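Local coordinates for Serine/threonine/tyrosine-interacting protein (Homo sapiens, PDB 2R0B) that acts as a catalytically inactive phosphatase that holds ERK1 and ERK2 in the nucleus and binds the F-box of FBXW7, blocking its assembly into the SCF ubiquitin ligase, at residues M118-R121 with D122-Y126; Q145-E148 with A149-A153; I109-I112 with M113-G117. One frame throughout, in Å; residues are numbered along the deposited sequence.

Contact 1. Residues M118-R121 with D122-Y126; sequences MKYR and DAFAY. With SO4 (sulfate ion), chain C.
The first turn of helix 120-130 opens where Lys119, at the N-cap, gives its carbonyl to Ala123: Ala123 N lies 3.0 Å from Lys119 O, in a nearly straight bond (N-H...O 167°). Phe124 N and Ala125 N follow in the same i-to-i+4 pattern onto Tyr120 O and Arg121 O. A water joins the two ends of the turn by another route, accepting from Lys119 N and donating to Asp122 OD2 at 2.7 Å. On one flank Tyr120 and Phe124 point the same way, their rings at 28° but slid so far apart that they barely overlap. What does the covering is Phe124 CB, 4.0 Å from the centroid of the Tyr120 ring, over one face and toward its rim. Tyr120 reaches on toward helices 103-116 and 138-152. On another flank Met118, bent at its last torsion, brings CE to 3.4 Å from Ala123 CA, a tight carbon contact, and also close to Tyr126 CB.

A sulfate, probably from the crystallisation liquor, sits by the start of the helix. Arg121 N donates to its O4 at 2.9 Å, and Arg121 NH2 to its O3 at 2.9 Å; NE bonds O4 and, weakly, O3. Arg121 CG stands between backbone N and carbonyl carbon (chi1 70°) and the chain bends again at its third torsion, bringing a guanidinium edge to the ion that the residue's own backbone N-H also holds. The helix N-terminus, with its partial positive charge, and the cationic side chain would thus both favour an anion here.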
ATOM      1  N   MET A 118      10.379 -11.350  -6.672  1.00 16.73           N
ATOM      2  CA  MET A 118       9.360 -12.399  -6.597  1.00 17.13           C
ATOM      3  C   MET A 118       8.357 -12.226  -7.724  1.00 16.53           C
ATOM      4  O   MET A 118       8.044 -11.114  -8.111  1.00 14.99           O
ATOM      5  CB  MET A 118       8.639 -12.383  -5.238  1.00 17.54           C
ATOM      6  CG  MET A 118       9.609 -12.460  -4.034  1.00 18.18           C
ATOM      7  SD  MET A 118       8.911 -12.282  -2.373  1.00 22.21           S
ATOM      8  CE  MET A 118       7.513 -13.058  -2.508  1.00 10.51           C
ATOM      9  N   LYS A 119       7.873 -13.346  -8.244  1.00 16.34           N
ATOM     10  CA  LYS A 119       6.747 -13.382  -9.189  1.00 15.63           C
ATOM     11  C   LYS A 119       5.435 -13.059  -8.476  1.00 16.21           C
ATOM     12  O   LYS A 119       5.368 -13.096  -7.229  1.00 15.40           O
ATOM     13  CB  LYS A 119       6.660 -14.765  -9.834  1.00 16.81           C
ATOM     14  CG  LYS A 119       7.773 -15.069 -10.871  1.00 18.12           C
ATOM     15  CD  LYS A 119       7.893 -16.557 -11.086  1.00 22.60           C
ATOM     16  CE  LYS A 119       8.575 -16.957 -12.430  1.00 22.87           C
ATOM     17  NZ  LYS A 119       9.697 -16.089 -12.913  1.00 24.67           N
ATOM     18  N   TYR A 120       4.379 -12.771  -9.251  1.00 15.93           N
ATOM     19  CA  TYR A 120       3.107 -12.377  -8.640  1.00 15.81           C
ATOM     20  C   TYR A 120       2.571 -13.428  -7.670  1.00 16.69           C
ATOM     21  O   TYR A 120       2.231 -13.122  -6.527  1.00 15.45           O
ATOM     22  CB  TYR A 120       2.015 -11.972  -9.672  1.00 16.03           C
ATOM     23  CG  TYR A 120       0.690 -11.795  -8.957  1.00 15.65           C
ATOM     24  CD1 TYR A 120       0.389 -10.620  -8.292  1.00 16.21           C
ATOM     25  CD2 TYR A 120      -0.244 -12.848  -8.898  1.00 16.23           C
ATOM     26  CE1 TYR A 120      -0.794 -10.491  -7.578  1.00 13.95           C
ATOM     27  CE2 TYR A 120      -1.429 -12.722  -8.207  1.00 16.06           C
ATOM     28  CZ  TYR A 120      -1.701 -11.531  -7.542  1.00 17.35           C
ATOM     29  OH  TYR A 120      -2.866 -11.377  -6.809  1.00 18.43           O
ATOM     30  N   ARG A 121       2.480 -14.672  -8.129  1.00 16.74           N
ATOM     31  CA  ARG A 121       1.891 -15.703  -7.297  1.00 17.53           C
ATOM     32  C   ARG A 121       2.591 -15.862  -5.944  1.00 17.04           C
ATOM     33  O   ARG A 121       1.943 -16.088  -4.928  1.00 18.56           O
ATOM     34  CB  ARG A 121       1.848 -17.031  -8.047  1.00 18.06           C
ATOM     35  CG  ARG A 121       3.178 -17.680  -8.283  1.00 21.62           C
ATOM     36  CD  ARG A 121       3.007 -18.915  -9.135  1.00 26.21           C
ATOM     37  NE  ARG A 121       2.413 -18.614 -10.441  1.00 31.17           N
ATOM     38  CZ  ARG A 121       2.298 -19.508 -11.420  1.00 32.56           C
ATOM     39  NH1 ARG A 121       2.740 -20.749 -11.237  1.00 33.56           N
ATOM     40  NH2 ARG A 121       1.749 -19.165 -12.580  1.00 34.48           N
ATOM     41  N   ASP A 122       3.913 -15.732  -5.943  1.00 17.10           N
ATOM     42  CA  ASP A 122       4.698 -15.900  -4.718  1.00 17.11           C
ATOM     43  C   ASP A 122       4.613 -14.680  -3.799  1.00 15.95           C
ATOM     44  O   ASP A 122       4.569 -14.812  -2.568  1.00 16.34           O
ATOM     45  CB  ASP A 122       6.138 -16.219  -5.093  1.00 17.45           C
ATOM     46  CG  ASP A 122       6.232 -17.512  -5.880  1.00 20.11           C
ATOM     47  OD1 ASP A 122       5.680 -18.523  -5.398  1.00 23.57           O
ATOM     48  OD2 ASP A 122       6.813 -17.504  -6.991  1.00 23.15           O
ATOM     49  N   ALA A 123       4.601 -13.487  -4.398  1.00 15.34           N
ATOM     50  CA  ALA A 123       4.399 -12.260  -3.630  1.00 14.54           C
ATOM     51  C   ALA A 123       2.981 -12.212  -3.065  1.00 14.77           C
ATOM     52  O   ALA A 123       2.794 -11.853  -1.906  1.00 14.38           O
ATOM     53  CB  ALA A 123       4.685 -11.018  -4.513  1.00 15.25           C
ATOM     54  N   PHE A 124       1.993 -12.623  -3.856  1.00 13.99           N
ATOM     55  CA  PHE A 124       0.622 -12.645  -3.361  1.00 13.64           C
ATOM     56  C   PHE A 124       0.524 -13.610  -2.163  1.00 13.10           C
ATOM     57  O   PHE A 124       0.004 -13.266  -1.114  1.00 13.83           O
ATOM     58  CB  PHE A 124      -0.389 -12.997  -4.453  1.00 14.60           C
ATOM     59  CG  PHE A 124      -1.767 -13.287  -3.911  1.00 14.63           C
ATOM     60  CD1 PHE A 124      -2.664 -12.243  -3.674  1.00 16.26           C
ATOM     61  CD2 PHE A 124      -2.140 -14.587  -3.581  1.00 19.17           C
ATOM     62  CE1 PHE A 124      -3.927 -12.488  -3.133  1.00 18.18           C
ATOM     63  CE2 PHE A 124      -3.424 -14.848  -3.060  1.00 19.35           C
ATOM     64  CZ  PHE A 124      -4.307 -13.804  -2.827  1.00 18.80           C
ATOM     65  N   ALA A 125       1.080 -14.807  -2.305  1.00 13.78           N
ATOM     66  CA  ALA A 125       1.051 -15.783  -1.203  1.00 15.11           C
ATOM     67  C   ALA A 125       1.738 -15.279   0.079  1.00 15.13           C
ATOM     68  O   ALA A 125       1.267 -15.512   1.200  1.00 15.70           O
ATOM     69  CB  ALA A 125       1.651 -17.123  -1.674  1.00 14.77           C
ATOM     70  N   TYR A 126       2.849 -14.577  -0.097  1.00 14.89           N
ATOM     71  CA  TYR A 126       3.635 -14.055   1.009  1.00 15.17           C
ATOM     72  C   TYR A 126       2.788 -13.047   1.787  1.00 15.28           C
ATOM     73  O   TYR A 126       2.732 -13.056   3.024  1.00 17.36           O
ATOM     74  CB  TYR A 126       4.933 -13.415   0.472  1.00 14.96           C
ATOM     75  CG  TYR A 126       5.684 -12.720   1.548  1.00 15.04           C
ATOM     76  CD1 TYR A 126       6.703 -13.373   2.234  1.00 16.66           C
ATOM     77  CD2 TYR A 126       5.351 -11.411   1.934  1.00 14.94           C
ATOM     78  CE1 TYR A 126       7.388 -12.740   3.252  1.00 16.26           C
ATOM     79  CE2 TYR A 126       6.026 -10.768   2.962  1.00 16.79           C
ATOM     80  CZ  TYR A 126       7.038 -11.426   3.612  1.00 15.89           C
ATOM     81  OH  TYR A 126       7.698 -10.798   4.642  1.00 19.00           O
TER
HETATM   82  S   SO4 C   2       2.844 -15.425 -12.334  1.00 25.37           S
HETATM   83  O1  SO4 C   2       4.115 -15.913 -12.904  1.00 30.55           O
HETATM   84  O2  SO4 C   2       2.763 -14.046 -12.807  1.00 26.07           O
HETATM   85  O3  SO4 C   2       1.755 -16.259 -12.813  1.00 31.42           O
HETATM   86  O4  SO4 C   2       2.974 -15.513 -10.888  1.00 28.73           O
HETATM   87  O   HOH W   1       8.873 -15.836  -7.028  1.00 18.46           O

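Contact 2. Residues Q145-E148 with A149-A153; sequences QEYE and AIYLA. With SO4 (sulfate ion), chain C.
Tyr151 N and Leu152 N bond back to Tyr147 O and Glu148 O, each at 3.0 Å, in regular alpha-helical turns that close helix 138-152, the last helix of this dual-specificity phosphatase domain. One side of these turns is aromatic. Tyr151 turns an edge to the face of Tyr147, a T-shaped pair with planes at 81° and centroids 5.1 Å apart; its CD2 makes the closest approach, 3.5 Å from Tyr147 CE2. The Tyr147 hydroxyl is taken up by Glu114 of helix 103-116, and Phe76 makes a second edge-to-face pair with the same ring.

Tyr151 holds CG between its backbone N and carbonyl carbon (chi1 63°), which folds the ring back along the helix, so that Glu148 CA lies over one of its faces, 3.7 Å from the centroid and toward the rim. Met113 and Glu114 also touch this tyrosine from helix 103-116. Cut back to an alanine, this position would probably leave the face of Tyr147 without its edge-on partner and Glu148 CA uncovered, and the water that Tyr151 OH shares with Glu148 OE2 would probably lose one of its partners. Beyond the rings, Glu148 runs out extended across Leu152, its CG 3.6 Å from Leu152 CD1. At the far end of the contact, Gln145 NE2 donates to sulfate O2 at 3.0 Å, while the shared water sits in the plane of the Tyr151 ring, 2.7 Å from Tyr151 OH.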
ATOM      1  N   GLN A 145       1.587  -8.108 -13.221  1.00 14.05           N
ATOM      2  CA  GLN A 145       2.338  -8.904 -14.195  1.00 13.86           C
ATOM      3  C   GLN A 145       2.925  -8.063 -15.336  1.00 14.02           C
ATOM      4  O   GLN A 145       4.070  -8.280 -15.783  1.00 14.03           O
ATOM      5  CB  GLN A 145       1.420 -10.037 -14.691  1.00 14.20           C
ATOM      6  CG  GLN A 145       0.968 -10.951 -13.531  1.00 14.69           C
ATOM      7  CD  GLN A 145      -0.165 -11.896 -13.916  1.00 14.99           C
ATOM      8  OE1 GLN A 145      -1.136 -11.499 -14.563  1.00 16.39           O
ATOM      9  NE2 GLN A 145      -0.045 -13.161 -13.511  1.00 16.62           N
ATOM     10  N   GLU A 146       2.152  -7.079 -15.779  1.00 13.14           N
ATOM     11  CA  GLU A 146       2.534  -6.202 -16.868  1.00 13.73           C
ATOM     12  C   GLU A 146       3.738  -5.343 -16.450  1.00 14.19           C
ATOM     13  O   GLU A 146       4.620  -5.096 -17.253  1.00 15.28           O
ATOM     14  CB  GLU A 146       1.326  -5.334 -17.258  1.00 13.32           C
ATOM     15  CG  GLU A 146       1.542  -4.290 -18.365  1.00 13.99           C
ATOM     16  CD  GLU A 146       0.411  -3.282 -18.441  1.00 15.80           C
ATOM     17  OE1 GLU A 146      -0.582  -3.422 -17.727  1.00 16.73           O
ATOM     18  OE2 GLU A 146       0.523  -2.300 -19.217  1.00 22.00           O
ATOM     19  N   TYR A 147       3.760  -4.913 -15.191  1.00 14.33           N
ATOM     20  CA  TYR A 147       4.798  -4.047 -14.670  1.00 14.60           C
ATOM     21  C   TYR A 147       6.076  -4.876 -14.497  1.00 14.85           C
ATOM     22  O   TYR A 147       7.171  -4.385 -14.749  1.00 14.62           O
ATOM     23  CB  TYR A 147       4.335  -3.412 -13.343  1.00 15.39           C
ATOM     24  CG  TYR A 147       5.350  -2.483 -12.701  1.00 16.13           C
ATOM     25  CD1 TYR A 147       5.809  -1.340 -13.372  1.00 17.03           C
ATOM     26  CD2 TYR A 147       5.850  -2.751 -11.420  1.00 15.92           C
ATOM     27  CE1 TYR A 147       6.760  -0.492 -12.778  1.00 19.39           C
ATOM     28  CE2 TYR A 147       6.798  -1.915 -10.820  1.00 16.90           C
ATOM     29  CZ  TYR A 147       7.242  -0.788 -11.498  1.00 18.17           C
ATOM     30  OH  TYR A 147       8.179   0.051 -10.913  1.00 20.67           O
ATOM     31  N   GLU A 148       5.929  -6.139 -14.096  1.00 15.18           N
ATOM     32  CA  GLU A 148       7.099  -7.001 -14.002  1.00 15.76           C
ATOM     33  C   GLU A 148       7.761  -7.151 -15.375  1.00 16.37           C
ATOM     34  O   GLU A 148       8.990  -7.099 -15.493  1.00 16.37           O
ATOM     35  CB  GLU A 148       6.745  -8.373 -13.416  1.00 15.86           C
ATOM     36  CG  GLU A 148       7.928  -9.308 -13.326  1.00 16.05           C
ATOM     37  CD  GLU A 148       7.563 -10.755 -12.958  1.00 17.18           C
ATOM     38  OE1 GLU A 148       6.635 -11.337 -13.570  1.00 16.35           O
ATOM     39  OE2 GLU A 148       8.237 -11.341 -12.065  1.00 19.48           O
ATOM     40  N   ALA A 149       6.945  -7.307 -16.419  1.00 16.34           N
ATOM     41  CA  ALA A 149       7.494  -7.415 -17.767  1.00 16.47           C
ATOM     42  C   ALA A 149       8.304  -6.144 -18.103  1.00 17.39           C
ATOM     43  O   ALA A 149       9.376  -6.209 -18.730  1.00 17.67           O
ATOM     44  CB  ALA A 149       6.373  -7.674 -18.764  1.00 16.45           C
ATOM     45  N   ILE A 150       7.810  -4.992 -17.658  1.00 17.87           N
ATOM     46  CA  ILE A 150       8.490  -3.724 -17.891  1.00 18.24           C
ATOM     47  C   ILE A 150       9.852  -3.692 -17.224  1.00 17.84           C
ATOM     48  O   ILE A 150      10.874  -3.483 -17.897  1.00 19.15           O
ATOM     49  CB  ILE A 150       7.627  -2.526 -17.455  1.00 18.11           C
ATOM     50  CG1 ILE A 150       6.377  -2.481 -18.327  1.00 18.54           C
ATOM     51  CG2 ILE A 150       8.440  -1.226 -17.556  1.00 17.61           C
ATOM     52  CD1 ILE A 150       5.384  -1.337 -18.009  1.00 18.88           C
ATOM     53  N   TYR A 151       9.893  -3.935 -15.912  1.00 18.04           N
ATOM     54  CA  TYR A 151      11.161  -3.739 -15.200  1.00 17.17           C
ATOM     55  C   TYR A 151      12.197  -4.838 -15.453  1.00 17.92           C
ATOM     56  O   TYR A 151      13.411  -4.629 -15.239  1.00 18.45           O
ATOM     57  CB  TYR A 151      10.951  -3.424 -13.691  1.00 17.16           C
ATOM     58  CG  TYR A 151      10.281  -4.482 -12.809  1.00 15.46           C
ATOM     59  CD1 TYR A 151      10.890  -5.727 -12.551  1.00 17.89           C
ATOM     60  CD2 TYR A 151       9.089  -4.196 -12.150  1.00 15.49           C
ATOM     61  CE1 TYR A 151      10.283  -6.689 -11.718  1.00 16.39           C
ATOM     62  CE2 TYR A 151       8.485  -5.139 -11.311  1.00 14.96           C
ATOM     63  CZ  TYR A 151       9.083  -6.372 -11.091  1.00 16.06           C
ATOM     64  OH  TYR A 151       8.474  -7.313 -10.278  1.00 17.17           O
ATOM     65  N   LEU A 152      11.730  -5.990 -15.951  1.00 18.54           N
ATOM     66  CA  LEU A 152      12.608  -7.106 -16.287  1.00 19.88           C
ATOM     67  C   LEU A 152      13.207  -6.959 -17.676  1.00 21.42           C
ATOM     68  O   LEU A 152      14.217  -7.595 -17.974  1.00 22.27           O
ATOM     69  CB  LEU A 152      11.896  -8.458 -16.175  1.00 19.27           C
ATOM     70  CG  LEU A 152      11.597  -9.001 -14.761  1.00 18.78           C
ATOM     71  CD1 LEU A 152      11.020 -10.409 -14.887  1.00 18.60           C
ATOM     72  CD2 LEU A 152      12.849  -9.009 -13.867  1.00 19.75           C
ATOM     73  N   ALA A 153      12.572  -6.144 -18.522  1.00 22.22           N
ATOM     74  CA  ALA A 153      13.070  -5.919 -19.886  1.00 23.74           C
ATOM     75  C   ALA A 153      14.348  -5.106 -19.860  1.00 24.90           C
ATOM     76  O   ALA A 153      14.496  -4.217 -19.022  1.00 27.20           O
ATOM     77  CB  ALA A 153      12.017  -5.211 -20.717  1.00 23.86           C
TER
HETATM   78  S   SO4 C   2       2.844 -15.425 -12.334  1.00 25.37           S
HETATM   79  O1  SO4 C   2       4.115 -15.913 -12.904  1.00 30.55           O
HETATM   80  O2  SO4 C   2       2.763 -14.046 -12.807  1.00 26.07           O
HETATM   81  O3  SO4 C   2       1.755 -16.259 -12.813  1.00 31.42           O
HETATM   82  O4  SO4 C   2       2.974 -15.513 -10.888  1.00 28.73           O
HETATM   83  O   HOH W   2       9.500  -9.792 -10.078  1.00 18.00           O

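Contact 3. Residues I109-I112 with M113-G117; sequences IAYI and METFG
Thr115 sets OG1 beside its own backbone N (chi1 -57°) and Tyr111 swings its ring anti to N (chi1 179°), and the two torsions bring the hydroxyl back over the ring one turn earlier. Thr115 OG1 donates to Tyr111 O at 2.9 Å, and Thr115 N reaches the same oxygen at 3.0 Å from the opposite face of the carbonyl plane; two donors from one residue therefore grip a single acceptor. The hydroxyl oxygen stands over the centre of the Tyr111 ring, 3.4 Å above its plane, and Lys80 NZ of helix 76-88 bonds to it as well.

Where helix 120-130 packs against this one, Met113 lays SD 3.6 Å from Ile109 CG2, the two side chains crossing at a slant. Phe116 keeps its ring edge to Ile112 O, and Phe116 CE2 meets Tyr111 CE2 at 4.3 Å. A water donates to Glu114 OE1, which also takes the Tyr147 hydroxyl, and more weakly to Ala110 O. A threonine hydroxyl returned to the i-4 carbonyl is a familiar feature of alpha-helices; this one is the central helix after the loop corresponding to the signature phosphate-binding loop of active protein tyrosine phosphatases.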
ATOM      1  N   ILE A 109       2.199  -5.374  -3.091  1.00 12.62           N
ATOM      2  CA  ILE A 109       2.691  -6.492  -3.922  1.00 13.46           C
ATOM      3  C   ILE A 109       3.658  -5.990  -4.989  1.00 13.95           C
ATOM      4  O   ILE A 109       4.659  -6.635  -5.269  1.00 14.33           O
ATOM      5  CB  ILE A 109       1.530  -7.359  -4.494  1.00 12.82           C
ATOM      6  CG1 ILE A 109       0.901  -8.170  -3.329  1.00 13.66           C
ATOM      7  CG2 ILE A 109       2.030  -8.277  -5.665  1.00 13.49           C
ATOM      8  CD1 ILE A 109      -0.544  -8.686  -3.532  1.00 13.92           C
ATOM      9  N   ALA A 110       3.365  -4.844  -5.594  1.00 13.85           N
ATOM     10  CA  ALA A 110       4.249  -4.324  -6.628  1.00 13.00           C
ATOM     11  C   ALA A 110       5.636  -4.048  -6.053  1.00 13.72           C
ATOM     12  O   ALA A 110       6.647  -4.385  -6.667  1.00 12.58           O
ATOM     13  CB  ALA A 110       3.668  -3.049  -7.225  1.00 14.16           C
ATOM     14  N   TYR A 111       5.656  -3.451  -4.858  1.00 11.96           N
ATOM     15  CA  TYR A 111       6.895  -3.132  -4.178  1.00 13.53           C
ATOM     16  C   TYR A 111       7.662  -4.425  -3.914  1.00 12.77           C
ATOM     17  O   TYR A 111       8.871  -4.485  -4.149  1.00 13.17           O
ATOM     18  CB  TYR A 111       6.643  -2.339  -2.876  1.00 13.37           C
ATOM     19  CG  TYR A 111       7.937  -2.046  -2.162  1.00 13.72           C
ATOM     20  CD1 TYR A 111       8.758  -0.979  -2.558  1.00 13.45           C
ATOM     21  CD2 TYR A 111       8.397  -2.903  -1.169  1.00 15.16           C
ATOM     22  CE1 TYR A 111       9.978  -0.739  -1.923  1.00 13.11           C
ATOM     23  CE2 TYR A 111       9.616  -2.680  -0.537  1.00 14.97           C
ATOM     24  CZ  TYR A 111      10.389  -1.603  -0.911  1.00 14.62           C
ATOM     25  OH  TYR A 111      11.596  -1.450  -0.276  1.00 17.43           O
ATOM     26  N   ILE A 112       6.953  -5.455  -3.456  1.00 13.32           N
ATOM     27  CA  ILE A 112       7.611  -6.731  -3.087  1.00 13.96           C
ATOM     28  C   ILE A 112       8.160  -7.464  -4.303  1.00 14.03           C
ATOM     29  O   ILE A 112       9.303  -7.957  -4.288  1.00 14.91           O
ATOM     30  CB  ILE A 112       6.659  -7.657  -2.313  1.00 14.44           C
ATOM     31  CG1 ILE A 112       6.400  -7.084  -0.938  1.00 15.60           C
ATOM     32  CG2 ILE A 112       7.251  -9.120  -2.235  1.00 16.35           C
ATOM     33  CD1 ILE A 112       5.217  -7.720  -0.219  1.00 15.36           C
ATOM     34  N   MET A 113       7.377  -7.492  -5.381  1.00 13.48           N
ATOM     35  CA  MET A 113       7.824  -8.122  -6.625  1.00 12.94           C
ATOM     36  C   MET A 113       9.136  -7.536  -7.154  1.00 14.71           C
ATOM     37  O   MET A 113      10.105  -8.274  -7.436  1.00 15.33           O
ATOM     38  CB  MET A 113       6.723  -8.020  -7.702  1.00 12.93           C
ATOM     39  CG  MET A 113       5.495  -8.900  -7.414  1.00 12.57           C
ATOM     40  SD  MET A 113       4.148  -8.650  -8.603  1.00  8.99           S
ATOM     41  CE  MET A 113       4.993  -9.076 -10.154  1.00 14.88           C
ATOM     42  N   GLU A 114       9.177  -6.211  -7.280  1.00 14.88           N
ATOM     43  CA  GLU A 114      10.348  -5.558  -7.820  1.00 15.41           C
ATOM     44  C   GLU A 114      11.566  -5.626  -6.906  1.00 15.39           C
ATOM     45  O   GLU A 114      12.688  -5.865  -7.369  1.00 16.39           O
ATOM     46  CB  GLU A 114      10.037  -4.109  -8.155  1.00 15.70           C
ATOM     47  CG  GLU A 114      11.158  -3.483  -8.929  1.00 17.43           C
ATOM     48  CD  GLU A 114      10.782  -2.200  -9.598  1.00 19.67           C
ATOM     49  OE1 GLU A 114       9.715  -1.605  -9.270  1.00 19.37           O
ATOM     50  OE2 GLU A 114      11.584  -1.783 -10.462  1.00 22.46           O
ATOM     51  N   THR A 115      11.345  -5.385  -5.617  1.00 14.28           N
ATOM     52  CA  THR A 115      12.443  -5.255  -4.651  1.00 14.45           C
ATOM     53  C   THR A 115      13.049  -6.611  -4.297  1.00 14.06           C
ATOM     54  O   THR A 115      14.287  -6.755  -4.204  1.00 15.53           O
ATOM     55  CB  THR A 115      11.949  -4.499  -3.403  1.00 14.22           C
ATOM     56  OG1 THR A 115      11.426  -3.227  -3.814  1.00 15.00           O
ATOM     57  CG2 THR A 115      13.099  -4.249  -2.385  1.00 15.14           C
ATOM     58  N   PHE A 116      12.187  -7.609  -4.134  1.00 13.88           N
ATOM     59  CA  PHE A 116      12.623  -8.931  -3.661  1.00 14.88           C
ATOM     60  C   PHE A 116      12.668  -9.985  -4.752  1.00 15.23           C
ATOM     61  O   PHE A 116      12.957 -11.155  -4.481  1.00 14.89           O
ATOM     62  CB  PHE A 116      11.744  -9.395  -2.493  1.00 15.59           C
ATOM     63  CG  PHE A 116      11.920  -8.574  -1.250  1.00 14.97           C
ATOM     64  CD1 PHE A 116      12.782  -8.998  -0.242  1.00 15.61           C
ATOM     65  CD2 PHE A 116      11.276  -7.349  -1.096  1.00 16.53           C
ATOM     66  CE1 PHE A 116      12.965  -8.239   0.902  1.00 17.30           C
ATOM     67  CE2 PHE A 116      11.486  -6.562   0.039  1.00 15.35           C
ATOM     68  CZ  PHE A 116      12.317  -7.012   1.045  1.00 16.96           C
ATOM     69  N   GLY A 117      12.430  -9.551  -5.994  1.00 13.79           N
ATOM     70  CA  GLY A 117      12.586 -10.417  -7.159  1.00 15.02           C
ATOM     71  C   GLY A 117      11.583 -11.569  -7.196  1.00 15.25           C
ATOM     72  O   GLY A 117      11.903 -12.636  -7.687  1.00 15.41           O
TER
HETATM   73  O   HOH W   3       7.778  -1.796  -7.293  1.00 20.37           O

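Contact 3, on helix 103-116, is the common neighbour: its centre lies about 9 Å from that of contact 1 and 11 Å from that of contact 2, whose own centres are 14 Å apart. Contact 1 joins it through a probable hydrogen bond from Met118 N to Met113 O, 3.2 Å, and through Met118 SD against Ile112 CG2. Contact 2 meets it where Tyr151 OH packs 3.2 Å from Met113 CB. Contacts 1 and 2 touch directly where Lys119 CA approaches Glu148 OE2 at 3.8 Å, and they share the sulfate, held from helix 120-130 by Arg121 and from helix 138-152 by Gln145. Helix 103-116 thus lies in contact with both of the helices that follow it in the chain.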